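Long-range contacts in DNA mismatch repair protein MLH3 (Saccharomyces cerevisiae S288C, PDB 6RMN), which takes part in DNA mismatch repair, correcting insertion-deletion loops as a subunit of the MutLbeta heterodimer, this chain being the C-terminal domain of MLH3: residues B[25-31]-B[42-48]; B[51-55]-B[212-216]; B[56-61]-B[189-193]; B[99-103]-B[157-161]. All blocks are in the same frame, centred on the assembly; numbering follows the deposited sequence.

Contact 1: residues B[25-31]-B[42-48]; sequences KKFILIR and LLVLVDQ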
loop_
_atom_site.group_PDB
_atom_site.type_symbol
_atom_site.label_atom_id
_atom_site.label_comp_id
_atom_site.label_asym_id
_atom_site.label_seq_id
_atom_site.Cartn_x
_atom_site.Cartn_y
_atom_site.Cartn_z
ATOM N N LYS B 25 7.807 9.837 2.447
ATOM C CA LYS B 25 8.160 9.909 3.885
ATOM C C LYS B 25 7.094 10.689 4.694
ATOM O O LYS B 25 7.385 11.237 5.760
ATOM C CB LYS B 25 9.589 10.477 4.139
ATOM C CG LYS B 25 10.666 10.131 3.125
ATOM C CD LYS B 25 11.215 8.742 3.295
ATOM C CE LYS B 25 12.275 8.441 2.261
ATOM N NZ LYS B 25 11.691 7.985 0.975
ATOM N N LYS B 26 5.865 10.743 4.170
ATOM C CA LYS B 26 4.763 11.473 4.794
ATOM C C LYS B 26 3.484 10.644 4.855
ATOM O O LYS B 26 2.682 10.826 5.781
ATOM C CB LYS B 26 4.465 12.765 4.008
ATOM C CG LYS B 26 5.565 13.793 4.067
ATOM C CD LYS B 26 5.316 14.950 3.112
ATOM C CE LYS B 26 6.440 15.952 3.188
ATOM N NZ LYS B 26 7.722 15.394 2.667
ATOM N N PHE B 27 3.268 9.784 3.842
ATOM C CA PHE B 27 2.023 9.035 3.723
ATOM C C PHE B 27 2.154 7.552 3.699
ATOM O O PHE B 27 3.212 7.024 3.369
ATOM C CB PHE B 27 1.250 9.475 2.468
ATOM C CG PHE B 27 1.107 10.969 2.308
ATOM C CD1 PHE B 27 0.224 11.690 3.105
ATOM C CD2 PHE B 27 1.841 11.655 1.344
ATOM C CE1 PHE B 27 0.100 13.072 2.960
ATOM C CE2 PHE B 27 1.706 13.038 1.192
ATOM C CZ PHE B 27 0.835 13.737 2.000
ATOM N N ILE B 28 1.053 6.871 4.019
ATOM C CA ILE B 28 0.966 5.424 3.910
ATOM C C ILE B 28 -0.095 5.155 2.852
ATOM O O ILE B 28 -1.257 5.511 3.058
ATOM C CB ILE B 28 0.695 4.697 5.253
ATOM C CG1 ILE B 28 1.848 4.966 6.266
ATOM C CG2 ILE B 28 0.490 3.182 5.010
ATOM C CD1 ILE B 28 1.472 4.819 7.730
ATOM N N LEU B 29 0.321 4.605 1.689
ATOM C CA LEU B 29 -0.607 4.276 0.611
ATOM C C LEU B 29 -1.283 2.945 0.919
ATOM O O LEU B 29 -0.610 1.946 1.198
ATOM C CB LEU B 29 0.091 4.247 -0.764
ATOM C CG LEU B 29 -0.778 3.910 -2.013
ATOM C CD1 LEU B 29 -1.811 5.021 -2.318
ATOM C CD2 LEU B 29 0.115 3.658 -3.246
ATOM N N ILE B 30 -2.626 2.960 0.913
ATOM C CA ILE B 30 -3.454 1.787 1.187
ATOM C C ILE B 30 -4.440 1.527 0.039
ATOM O O ILE B 30 -4.857 2.457 -0.660
ATOM C CB ILE B 30 -4.132 1.851 2.593
ATOM C CG1 ILE B 30 -5.161 3.013 2.713
ATOM C CG2 ILE B 30 -3.071 1.908 3.730
ATOM C CD1 ILE B 30 -6.149 2.954 3.955
ATOM N N ARG B 31 -4.764 0.248 -0.183
ATOM C CA ARG B 31 -5.718 -0.179 -1.211
ATOM C C ARG B 31 -6.844 -0.989 -0.595
ATOM O O ARG B 31 -6.602 -1.740 0.350
ATOM C CB ARG B 31 -5.040 -0.997 -2.334
ATOM C CG ARG B 31 -4.288 -2.265 -1.874
ATOM C CD ARG B 31 -3.715 -3.042 -3.039
ATOM N NE ARG B 31 -2.957 -4.213 -2.599
ATOM C CZ ARG B 31 -2.697 -5.275 -3.357
ATOM N NH1 ARG B 31 -3.149 -5.338 -4.604
ATOM N NH2 ARG B 31 -1.999 -6.290 -2.869
ATOM N N LEU B 42 -10.943 3.005 -3.584
ATOM C CA LEU B 42 -9.924 1.995 -3.895
ATOM C C LEU B 42 -8.530 2.363 -3.346
ATOM O O LEU B 42 -7.941 1.543 -2.652
ATOM C CB LEU B 42 -9.869 1.654 -5.407
ATOM C CG LEU B 42 -8.754 0.652 -5.866
ATOM C CD1 LEU B 42 -9.293 -0.772 -6.006
ATOM C CD2 LEU B 42 -8.086 1.101 -7.173
ATOM N N LEU B 43 -7.993 3.557 -3.675
ATOM C CA LEU B 43 -6.676 4.008 -3.199
ATOM C C LEU B 43 -6.798 5.182 -2.233
ATOM O O LEU B 43 -7.465 6.176 -2.538
ATOM C CB LEU B 43 -5.706 4.358 -4.355
ATOM C CG LEU B 43 -5.074 3.215 -5.188
ATOM C CD1 LEU B 43 -4.053 3.770 -6.164
ATOM C CD2 LEU B 43 -4.373 2.171 -4.320
ATOM N N VAL B 44 -6.155 5.060 -1.063
ATOM C CA VAL B 44 -6.173 6.072 -0.004
ATOM C C VAL B 44 -4.741 6.352 0.507
ATOM O O VAL B 44 -3.947 5.418 0.682
ATOM C CB VAL B 44 -7.140 5.643 1.152
ATOM C CG1 VAL B 44 -6.987 6.510 2.404
ATOM C CG2 VAL B 44 -8.598 5.617 0.693
ATOM N N LEU B 45 -4.433 7.655 0.749
ATOM C CA LEU B 45 -3.182 8.137 1.345
ATOM C C LEU B 45 -3.469 8.587 2.801
ATOM O O LEU B 45 -4.278 9.497 3.037
ATOM C CB LEU B 45 -2.564 9.291 0.534
ATOM C CG LEU B 45 -1.882 8.931 -0.789
ATOM C CD1 LEU B 45 -1.539 10.187 -1.575
ATOM C CD2 LEU B 45 -0.615 8.127 -0.561
ATOM N N VAL B 46 -2.839 7.903 3.771
ATOM C CA VAL B 46 -2.988 8.179 5.194
ATOM C C VAL B 46 -1.806 9.041 5.662
ATOM O O VAL B 46 -0.653 8.687 5.389
ATOM C CB VAL B 46 -3.102 6.854 6.011
ATOM C CG1 VAL B 46 -3.285 7.130 7.501
ATOM C CG2 VAL B 46 -4.230 5.964 5.488
ATOM N N ASP B 47 -2.089 10.162 6.376
ATOM C CA ASP B 47 -1.064 11.014 6.985
ATOM C C ASP B 47 -0.419 10.149 8.109
ATOM O O ASP B 47 -1.134 9.692 9.009
ATOM C CB ASP B 47 -1.738 12.271 7.562
ATOM C CG ASP B 47 -0.844 13.290 8.273
ATOM O OD1 ASP B 47 0.179 12.881 8.870
ATOM O OD2 ASP B 47 -1.198 14.486 8.280
ATOM N N GLN B 48 0.900 9.873 8.028
ATOM C CA GLN B 48 1.558 9.013 9.034
ATOM C C GLN B 48 1.595 9.624 10.444
ATOM O O GLN B 48 1.607 8.887 11.429
ATOM C CB GLN B 48 2.961 8.572 8.592
ATOM C CG GLN B 48 4.023 9.676 8.642
ATOM C CD GLN B 48 5.247 9.347 7.853
ATOM O OE1 GLN B 48 5.191 8.686 6.816
ATOM N NE2 GLN B 48 6.380 9.810 8.325
#

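Contact 2: residues B[51-55]-B[212-216]; sequences CDERI and LISKL. With ZN (zinc ion), chain C; ZN (zinc ion), chain D.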
loop_
_atom_site.group_PDB
_atom_site.type_symbol
_atom_site.label_atom_id
_atom_site.label_comp_id
_atom_site.label_asym_id
_atom_site.label_seq_id
_atom_site.Cartn_x
_atom_site.Cartn_y
_atom_site.Cartn_z
ATOM N N CYS B 51 -2.210 9.520 11.865
ATOM C CA CYS B 51 -2.445 8.105 12.137
ATOM C C CYS B 51 -1.886 7.722 13.515
ATOM O O CYS B 51 -2.616 7.192 14.346
ATOM C CB CYS B 51 -1.819 7.256 11.030
ATOM S SG CYS B 51 -1.980 5.475 11.290
ATOM N N ASP B 52 -0.593 7.998 13.745
ATOM C CA ASP B 52 0.118 7.704 14.982
ATOM C C ASP B 52 -0.448 8.500 16.170
ATOM O O ASP B 52 -0.703 7.915 17.231
ATOM C CB ASP B 52 1.632 7.957 14.804
ATOM C CG ASP B 52 2.503 7.256 15.833
ATOM O OD1 ASP B 52 2.035 6.238 16.432
ATOM O OD2 ASP B 52 3.653 7.698 16.033
ATOM N N GLU B 53 -0.685 9.815 15.967
ATOM C CA GLU B 53 -1.269 10.732 16.956
ATOM C C GLU B 53 -2.656 10.248 17.408
ATOM O O GLU B 53 -2.940 10.293 18.604
ATOM C CB GLU B 53 -1.348 12.148 16.374
ATOM C CG GLU B 53 -1.875 13.219 17.308
ATOM C CD GLU B 53 -1.925 14.555 16.604
ATOM O OE1 GLU B 53 -0.845 15.135 16.349
ATOM O OE2 GLU B 53 -3.041 14.994 16.250
ATOM N N ARG B 54 -3.486 9.754 16.463
ATOM C CA ARG B 54 -4.811 9.211 16.730
ATOM C C ARG B 54 -4.764 7.973 17.642
ATOM O O ARG B 54 -5.528 7.892 18.616
ATOM C CB ARG B 54 -5.538 8.865 15.422
ATOM C CG ARG B 54 -6.961 8.360 15.654
ATOM C CD ARG B 54 -7.829 9.540 15.985
ATOM N NE ARG B 54 -8.487 9.408 17.267
ATOM C CZ ARG B 54 -9.328 10.306 17.762
ATOM N NH1 ARG B 54 -9.595 11.421 17.088
ATOM N NH2 ARG B 54 -9.902 10.105 18.934
ATOM N N ILE B 55 -3.901 7.001 17.287
ATOM C CA ILE B 55 -3.704 5.759 18.043
ATOM C C ILE B 55 -3.264 6.119 19.465
ATOM O O ILE B 55 -3.753 5.527 20.429
ATOM C CB ILE B 55 -2.652 4.815 17.347
ATOM C CG1 ILE B 55 -3.122 4.371 15.937
ATOM C CG2 ILE B 55 -2.318 3.588 18.225
ATOM C CD1 ILE B 55 -1.997 3.991 14.979
ATOM N N LEU B 212 0.828 0.229 12.021
ATOM C CA LEU B 212 0.174 1.529 12.159
ATOM C C LEU B 212 -1.269 1.526 11.648
ATOM O O LEU B 212 -2.148 1.981 12.368
ATOM C CB LEU B 212 0.992 2.652 11.488
ATOM C CG LEU B 212 2.153 3.227 12.294
ATOM C CD1 LEU B 212 3.032 4.086 11.424
ATOM C CD2 LEU B 212 1.665 4.050 13.474
ATOM N N ILE B 213 -1.519 0.999 10.433
ATOM C CA ILE B 213 -2.872 0.947 9.858
ATOM C C ILE B 213 -3.756 -0.078 10.599
ATOM O O ILE B 213 -4.936 0.196 10.812
ATOM C CB ILE B 213 -2.855 0.758 8.309
ATOM C CG1 ILE B 213 -2.017 1.861 7.608
ATOM C CG2 ILE B 213 -4.285 0.677 7.699
ATOM C CD1 ILE B 213 -2.428 3.392 7.862
ATOM N N SER B 214 -3.183 -1.208 11.039
ATOM C CA SER B 214 -3.887 -2.245 11.808
ATOM C C SER B 214 -4.456 -1.649 13.104
ATOM O O SER B 214 -5.632 -1.872 13.427
ATOM C CB SER B 214 -2.944 -3.397 12.137
ATOM O OG SER B 214 -3.568 -4.387 12.937
ATOM N N LYS B 215 -3.617 -0.885 13.832
ATOM C CA LYS B 215 -3.982 -0.216 15.071
ATOM C C LYS B 215 -5.002 0.899 14.789
ATOM O O LYS B 215 -5.965 1.011 15.536
ATOM C CB LYS B 215 -2.741 0.358 15.771
ATOM C CG LYS B 215 -1.832 -0.686 16.416
ATOM C CD LYS B 215 -0.562 -0.042 16.962
ATOM C CE LYS B 215 0.265 -0.993 17.784
ATOM N NZ LYS B 215 1.656 -0.494 17.961
ATOM N N LEU B 216 -4.815 1.685 13.697
ATOM C CA LEU B 216 -5.729 2.752 13.298
ATOM C C LEU B 216 -7.139 2.228 13.051
ATOM O O LEU B 216 -8.097 2.818 13.550
ATOM C CB LEU B 216 -5.224 3.543 12.079
ATOM C CG LEU B 216 -6.054 4.812 11.720
ATOM C CD1 LEU B 216 -5.966 5.890 12.821
ATOM C CD2 LEU B 216 -5.671 5.367 10.353
HETATM ZN ZN ZN C . 0.215 16.608 15.580
HETATM ZN ZN ZN D . -3.483 16.906 14.996
#

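Contact 3: residues B[56-61]-B[189-193]; sequences RLEELF and LNSKA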
loop_
_atom_site.group_PDB
_atom_site.type_symbol
_atom_site.label_atom_id
_atom_site.label_comp_id
_atom_site.label_asym_id
_atom_site.label_seq_id
_atom_site.Cartn_x
_atom_site.Cartn_y
_atom_site.Cartn_z
ATOM N N ARG B 56 -2.315 7.067 19.570
ATOM C CA ARG B 56 -1.727 7.504 20.830
ATOM C C ARG B 56 -2.723 8.208 21.732
ATOM O O ARG B 56 -2.702 7.959 22.934
ATOM C CB ARG B 56 -0.476 8.354 20.581
ATOM C CG ARG B 56 0.729 7.516 20.201
ATOM C CD ARG B 56 1.956 8.369 19.951
ATOM N NE ARG B 56 3.098 7.563 19.494
ATOM C CZ ARG B 56 3.968 6.953 20.295
ATOM N NH1 ARG B 56 3.850 7.046 21.609
ATOM N NH2 ARG B 56 4.958 6.235 19.784
ATOM N N LEU B 57 -3.618 9.040 21.151
ATOM C CA LEU B 57 -4.658 9.766 21.872
ATOM C C LEU B 57 -5.667 8.824 22.491
ATOM O O LEU B 57 -5.938 8.924 23.684
ATOM C CB LEU B 57 -5.371 10.808 20.981
ATOM C CG LEU B 57 -6.481 11.601 21.686
ATOM C CD1 LEU B 57 -5.900 12.648 22.646
ATOM C CD2 LEU B 57 -7.428 12.193 20.701
ATOM N N GLU B 58 -6.196 7.900 21.697
ATOM C CA GLU B 58 -7.172 6.920 22.170
ATOM C C GLU B 58 -6.613 6.022 23.313
ATOM O O GLU B 58 -7.383 5.647 24.203
ATOM C CB GLU B 58 -7.736 6.114 20.996
ATOM C CG GLU B 58 -8.499 6.995 20.017
ATOM C CD GLU B 58 -9.591 6.316 19.219
ATOM O OE1 GLU B 58 -9.822 5.109 19.449
ATOM O OE2 GLU B 58 -10.225 6.991 18.375
ATOM N N GLU B 59 -5.270 5.748 23.321
ATOM C CA GLU B 59 -4.587 4.997 24.377
ATOM C C GLU B 59 -4.547 5.845 25.643
ATOM O O GLU B 59 -4.768 5.322 26.739
ATOM C CB GLU B 59 -3.148 4.627 23.962
ATOM C CG GLU B 59 -3.056 3.468 22.972
ATOM C CD GLU B 59 -1.732 3.201 22.263
ATOM O OE1 GLU B 59 -0.748 3.951 22.475
ATOM O OE2 GLU B 59 -1.689 2.223 21.480
ATOM N N LEU B 60 -4.260 7.156 25.491
ATOM C CA LEU B 60 -4.168 8.124 26.599
ATOM C C LEU B 60 -5.515 8.340 27.267
ATOM O O LEU B 60 -5.589 8.367 28.502
ATOM C CB LEU B 60 -3.558 9.469 26.132
ATOM C CG LEU B 60 -2.041 9.489 25.847
ATOM C CD1 LEU B 60 -1.618 10.792 25.253
ATOM C CD2 LEU B 60 -1.235 9.215 27.091
ATOM N N PHE B 61 -6.575 8.473 26.446
ATOM C CA PHE B 61 -7.953 8.615 26.879
ATOM C C PHE B 61 -8.415 7.379 27.627
ATOM O O PHE B 61 -8.956 7.512 28.727
ATOM C CB PHE B 61 -8.879 8.951 25.699
ATOM C CG PHE B 61 -9.217 10.423 25.665
ATOM C CD1 PHE B 61 -10.149 10.960 26.544
ATOM C CD2 PHE B 61 -8.553 11.285 24.804
ATOM C CE1 PHE B 61 -10.432 12.330 26.538
ATOM C CE2 PHE B 61 -8.824 12.657 24.814
ATOM C CZ PHE B 61 -9.760 13.169 25.678
ATOM N N LEU B 189 -3.680 15.892 26.717
ATOM C CA LEU B 189 -3.579 14.614 25.999
ATOM C C LEU B 189 -3.331 14.814 24.508
ATOM O O LEU B 189 -2.555 14.058 23.935
ATOM C CB LEU B 189 -4.789 13.686 26.243
ATOM C CG LEU B 189 -5.171 13.326 27.701
ATOM C CD1 LEU B 189 -6.067 12.117 27.721
ATOM C CD2 LEU B 189 -3.939 13.074 28.598
ATOM N N ASN B 190 -3.941 15.861 23.897
ATOM C CA ASN B 190 -3.756 16.190 22.485
ATOM C C ASN B 190 -2.325 16.525 22.191
ATOM O O ASN B 190 -1.794 16.028 21.189
ATOM C CB ASN B 190 -4.658 17.341 22.037
ATOM C CG ASN B 190 -6.085 16.946 21.768
ATOM O OD1 ASN B 190 -6.471 15.784 21.926
ATOM N ND2 ASN B 190 -6.908 17.919 21.372
ATOM N N SER B 191 -1.689 17.327 23.069
ATOM C CA SER B 191 -0.303 17.755 22.908
ATOM C C SER B 191 0.714 16.660 23.208
ATOM O O SER B 191 1.763 16.653 22.574
ATOM C CB SER B 191 -0.009 19.022 23.704
ATOM O OG SER B 191 -0.034 18.767 25.097
ATOM N N LYS B 192 0.434 15.755 24.170
ATOM C CA LYS B 192 1.323 14.622 24.478
ATOM C C LYS B 192 1.340 13.631 23.292
ATOM O O LYS B 192 2.400 13.112 22.949
ATOM C CB LYS B 192 0.847 13.868 25.728
ATOM C CG LYS B 192 1.156 14.533 27.045
ATOM C CD LYS B 192 0.678 13.656 28.201
ATOM C CE LYS B 192 0.730 14.340 29.556
ATOM N NZ LYS B 192 2.115 14.619 30.013
ATOM N N ALA B 193 0.159 13.359 22.696
ATOM C CA ALA B 193 -0.022 12.447 21.562
ATOM C C ALA B 193 0.682 13.000 20.325
ATOM O O ALA B 193 1.422 12.261 19.672
ATOM C CB ALA B 193 -1.506 12.227 21.286
#

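Contact 4: residues B[99-103]-B[157-161]; sequences EFKKW and PMDLS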
loop_
_atom_site.group_PDB
_atom_site.type_symbol
_atom_site.label_atom_id
_atom_site.label_comp_id
_atom_site.label_asym_id
_atom_site.label_seq_id
_atom_site.Cartn_x
_atom_site.Cartn_y
_atom_site.Cartn_z
ATOM N N GLU B 99 -17.855 17.204 41.911
ATOM C CA GLU B 99 -17.499 16.977 40.514
ATOM C C GLU B 99 -15.977 17.075 40.282
ATOM O O GLU B 99 -15.401 16.178 39.654
ATOM C CB GLU B 99 -18.296 17.926 39.603
ATOM C CG GLU B 99 -18.492 17.423 38.184
ATOM C CD GLU B 99 -18.864 15.961 38.029
ATOM O OE1 GLU B 99 -19.798 15.503 38.727
ATOM O OE2 GLU B 99 -18.220 15.272 37.204
ATOM N N PHE B 100 -15.322 18.117 40.849
ATOM C CA PHE B 100 -13.867 18.309 40.720
ATOM C C PHE B 100 -13.043 17.216 41.402
ATOM O O PHE B 100 -11.945 16.934 40.933
ATOM C CB PHE B 100 -13.436 19.701 41.195
ATOM C CG PHE B 100 -13.664 20.801 40.182
ATOM C CD1 PHE B 100 -12.750 21.026 39.157
ATOM C CD2 PHE B 100 -14.793 21.612 40.253
ATOM C CE1 PHE B 100 -12.959 22.050 38.223
ATOM C CE2 PHE B 100 -15.003 22.628 39.318
ATOM C CZ PHE B 100 -14.086 22.841 38.309
ATOM N N LYS B 101 -13.570 16.589 42.492
ATOM C CA LYS B 101 -12.903 15.493 43.226
ATOM C C LYS B 101 -12.675 14.269 42.325
ATOM O O LYS B 101 -11.664 13.589 42.481
ATOM C CB LYS B 101 -13.695 15.072 44.490
ATOM C CG LYS B 101 -13.801 16.126 45.597
ATOM C CD LYS B 101 -12.621 16.113 46.585
ATOM C CE LYS B 101 -12.721 17.218 47.613
ATOM N NZ LYS B 101 -11.454 17.378 48.373
ATOM N N LYS B 102 -13.592 14.004 41.380
ATOM C CA LYS B 102 -13.508 12.881 40.427
ATOM C C LYS B 102 -12.299 12.996 39.482
ATOM O O LYS B 102 -11.832 11.983 38.957
ATOM C CB LYS B 102 -14.798 12.783 39.593
ATOM C CG LYS B 102 -16.061 12.574 40.416
ATOM C CD LYS B 102 -17.295 12.745 39.556
ATOM C CE LYS B 102 -18.540 12.709 40.392
ATOM N NZ LYS B 102 -19.762 12.829 39.566
ATOM N N TRP B 103 -11.815 14.230 39.256
ATOM C CA TRP B 103 -10.671 14.524 38.398
ATOM C C TRP B 103 -9.389 14.803 39.193
ATOM O O TRP B 103 -8.427 15.307 38.626
ATOM C CB TRP B 103 -11.001 15.694 37.455
ATOM C CG TRP B 103 -12.170 15.416 36.560
ATOM C CD1 TRP B 103 -13.443 15.893 36.698
ATOM C CD2 TRP B 103 -12.191 14.523 35.434
ATOM N NE1 TRP B 103 -14.246 15.388 35.698
ATOM C CE2 TRP B 103 -13.505 14.533 34.916
ATOM C CE3 TRP B 103 -11.220 13.723 34.805
ATOM C CZ2 TRP B 103 -13.865 13.802 33.778
ATOM C CZ3 TRP B 103 -11.586 12.981 33.692
ATOM C CH2 TRP B 103 -12.903 12.998 33.211
ATOM N N PRO B 157 -21.952 16.205 33.831
ATOM C CA PRO B 157 -21.109 15.611 34.890
ATOM C C PRO B 157 -20.744 14.142 34.676
ATOM O O PRO B 157 -21.445 13.425 33.959
ATOM C CB PRO B 157 -21.942 15.811 36.170
ATOM C CG PRO B 157 -23.057 16.748 35.793
ATOM C CD PRO B 157 -23.303 16.513 34.349
ATOM N N MET B 158 -19.634 13.707 35.295
ATOM C CA MET B 158 -19.137 12.334 35.219
ATOM C C MET B 158 -20.027 11.392 36.003
ATOM O O MET B 158 -19.998 11.414 37.232
ATOM C CB MET B 158 -17.699 12.237 35.764
ATOM C CG MET B 158 -16.647 12.275 34.706
ATOM S SD MET B 158 -16.738 10.960 33.470
ATOM C CE MET B 158 -16.150 9.609 34.389
ATOM N N ASP B 159 -20.811 10.556 35.312
ATOM C CA ASP B 159 -21.649 9.611 36.034
ATOM C C ASP B 159 -20.857 8.340 36.326
ATOM O O ASP B 159 -20.433 7.641 35.396
ATOM C CB ASP B 159 -22.976 9.329 35.317
ATOM C CG ASP B 159 -24.075 8.917 36.274
ATOM O OD1 ASP B 159 -24.460 9.744 37.131
ATOM O OD2 ASP B 159 -24.551 7.768 36.171
ATOM N N LEU B 160 -20.607 8.089 37.628
ATOM C CA LEU B 160 -19.853 6.936 38.126
ATOM C C LEU B 160 -20.773 5.846 38.716
ATOM O O LEU B 160 -20.273 4.824 39.200
ATOM C CB LEU B 160 -18.766 7.369 39.140
ATOM C CG LEU B 160 -17.743 8.439 38.697
ATOM C CD1 LEU B 160 -16.850 8.849 39.849
ATOM C CD2 LEU B 160 -16.880 7.958 37.567
ATOM N N SER B 161 -22.116 6.051 38.634
ATOM C CA SER B 161 -23.159 5.125 39.108
ATOM C C SER B 161 -23.119 3.784 38.370
ATOM O O SER B 161 -23.466 2.755 38.952
ATOM C CB SER B 161 -24.541 5.750 38.951
ATOM O OG SER B 161 -24.749 6.806 39.874
#

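Contact 1: residues B[25-31]-B[42-48]
Ile28 and Val46 form one of two hydrogen-bonded antiparallel pairs that knit strand 27-31 to strand 43-47, with Ile28 N donating to Val46 O at 2.8 Å and Val46 N donating to Ile28 O. Ile30 and Val44 repeat the pattern two residues on. Past the strand ends the ladder gains one more rung, as Gln48 N bonds Lys26 O at 3.0 Å, almost straight (173° at the hydrogen). In the non-hydrogen-bonded pairs the carbonyls still meet CA-H groups, Phe27 CA lying 3.2 Å from Val46 O.

The apolar packing splits between the two faces of the sheet. On one, Ile30 and Val44 lie side by side, CG1 of Ile30 being 3.6 Å from CB of Val44, while CD1 of Ile30 reaches on to Val46 CG2. Ile28, Ile30 and Val46 pack against Ile213 of helix 206-216, Val44 and Val46 against Met232. On the opposite face Leu45 CD2 fits between Phe27 CB and Leu29 CD1, 3.8 Å from each.

Gln48 OE1 is hydrogen-bonded to Gln22, and its NE2 to the carbonyls of Met199 and Asp202. Arg31 makes salt bridges with Glu18 and with an acidic residue of the other protein chain. Asp47 OD1 caps helix 48-69 at the amides of His49 and Ala50, where this beta hairpin of the four-stranded antiparallel sheet passes into the helix that carries zinc ligands.

Contact 2: residues B[51-55]-B[212-216]
This is buried helix-to-helix packing without a hydrogen bond across it: the start of helix 48-69 lies against the end of helix 206-216. The short segments run 45° apart with their axes 9.5 Å from each other, and Cys51 and Ile55, one turn apart, supply most of the first helix's side of the interface.

Ile55 sends its CD1 over the last turn of the other helix, 3.3 Å from Leu212 O and 3.8 Å from Lys215 CB. That carbonyl is already used by Leu216 N within its own helix, so the methyl covers a satisfied polar group. Cys51 holds SG anti to its own N (chi1 177°), which places the sulfur beside Leu216 CD2 at 3.8 Å and near Ile213 CD1. Leu216 also reaches the other way: its CD1 lies 3.9 Å from Arg54 CG, the two side chains crossing at about a right angle. Leu212 CD2 packs beside Asp52, whose OD2 accepts a hydrogen bond from Val198 N.

Glu53 takes no part in this packing. Its extended chain brings OE1 to one zinc ion at 2.0 Å and OE2 to the second at 2.3 Å, bridging the pair. His49, Cys194 and a residue of the other protein chain join it on the first metal, Cys225 and His227 on the second, as in the two-zinc site of the MutL-family C-terminal domain.

Contact 3: residues B[56-61]-B[189-193]
The phenyl ring of Phe61 receives CD1 of Leu189 over one face, a CH-pi contact 4.0 Å from the ring centroid and only 13° off the normal. Leu57 CG, from the preceding turn of the same helix, sits in plane at the ring edge, and the ring of His186 meets Phe61 edge-to-face. The contact is apolar packing of two helices, 48-69 and 183-196, whose short segments run at 134° to each other with axes 9.0 Å apart.

Leu189 is the hub. Its CD1 touches CB of Leu60 as well as the ring, while its CB packs 3.9 Å from Leu57 CD1, so one leucine meets three residues spread over a turn of helix 48-69. With CG anti to its carbonyl carbon (chi1 -55°), Leu189 directs this branch at the opposing helix. Leu60 answers by laying CD1 3.6 Å from Leu189 O and crossing Lys192 at about a right angle, where it meets CB.

The helices come nearest where the side chain is small: Ala193 and Arg56 have CA atoms 5.3 Å apart, and the methyl of Ala193 rests 3.8 Å from Leu57 N. Arg56 contributes its CB here, and its extended chain then leads away from the interface. At the other side, Asn190 crosses Leu57 obliquely, its OD1 lying 3.3 Å from Leu57 CD1.

Contact 4: residues B[99-103]-B[157-161]
A polar tie between the C-terminal part of helix 87-101, with the residues after it, and the loop that follows helix 136-151 defines this contact. Glu99 and Lys102 grip the backbone of Met158 by both its polar atoms. Met158 N donates to Glu99 OE2 at 2.8 Å, approaching from above the carboxylate plane, 42° out of it. Lys102 NZ donates to Met158 O at 2.7 Å and also forms a salt bridge to Glu99 OE1 at 2.8 Å, on the syn side of that oxygen. The glutamate chain bends at chi2 (43°), which brings its carboxylate to the backbone of Met158, whereas Lys102 is extended all the way to its amine.

Below the polar layer, Met158 CG lies 3.3 Å from Trp103 CZ2, and its sulfur sits obliquely to the six-membered ring in a Met-aromatic contact, 5.1 Å from the centroid. Trp103 and Met158 both pack on Val68 of helix 48-69. Leu160 CD1 covers the aliphatic stem of Lys102 at CG.

Since both Glu99 oxygens and the Lys102 amine are engaged, the two groups probably restrict each other's rotation; the ammonium charge probably steadies the carboxylate as an anion, favouring its bond to the amide.

In the fold
Helix 48-69 connects the first three contacts. Contact 1 delivers the chain into it, contact 2 packs its first turns and contact 3 the turns that follow, with contacts 2 and 3 meeting where Glu53 O lies 3.6 Å from Ala193 CB. Contacts 1 and 2 share a core, Val46 CG1 being 3.8 Å from Cys51 CB. The two zinc ions are bound by Glu53 in contact 2, while Asp47 of contact 1 and Asn190 of contact 3 each have a side chain about 7 Å from a zinc. Contact 4 belongs to the far lobe, its centre about 40 Å from that of contact 1 and 21 Å from that of contact 3.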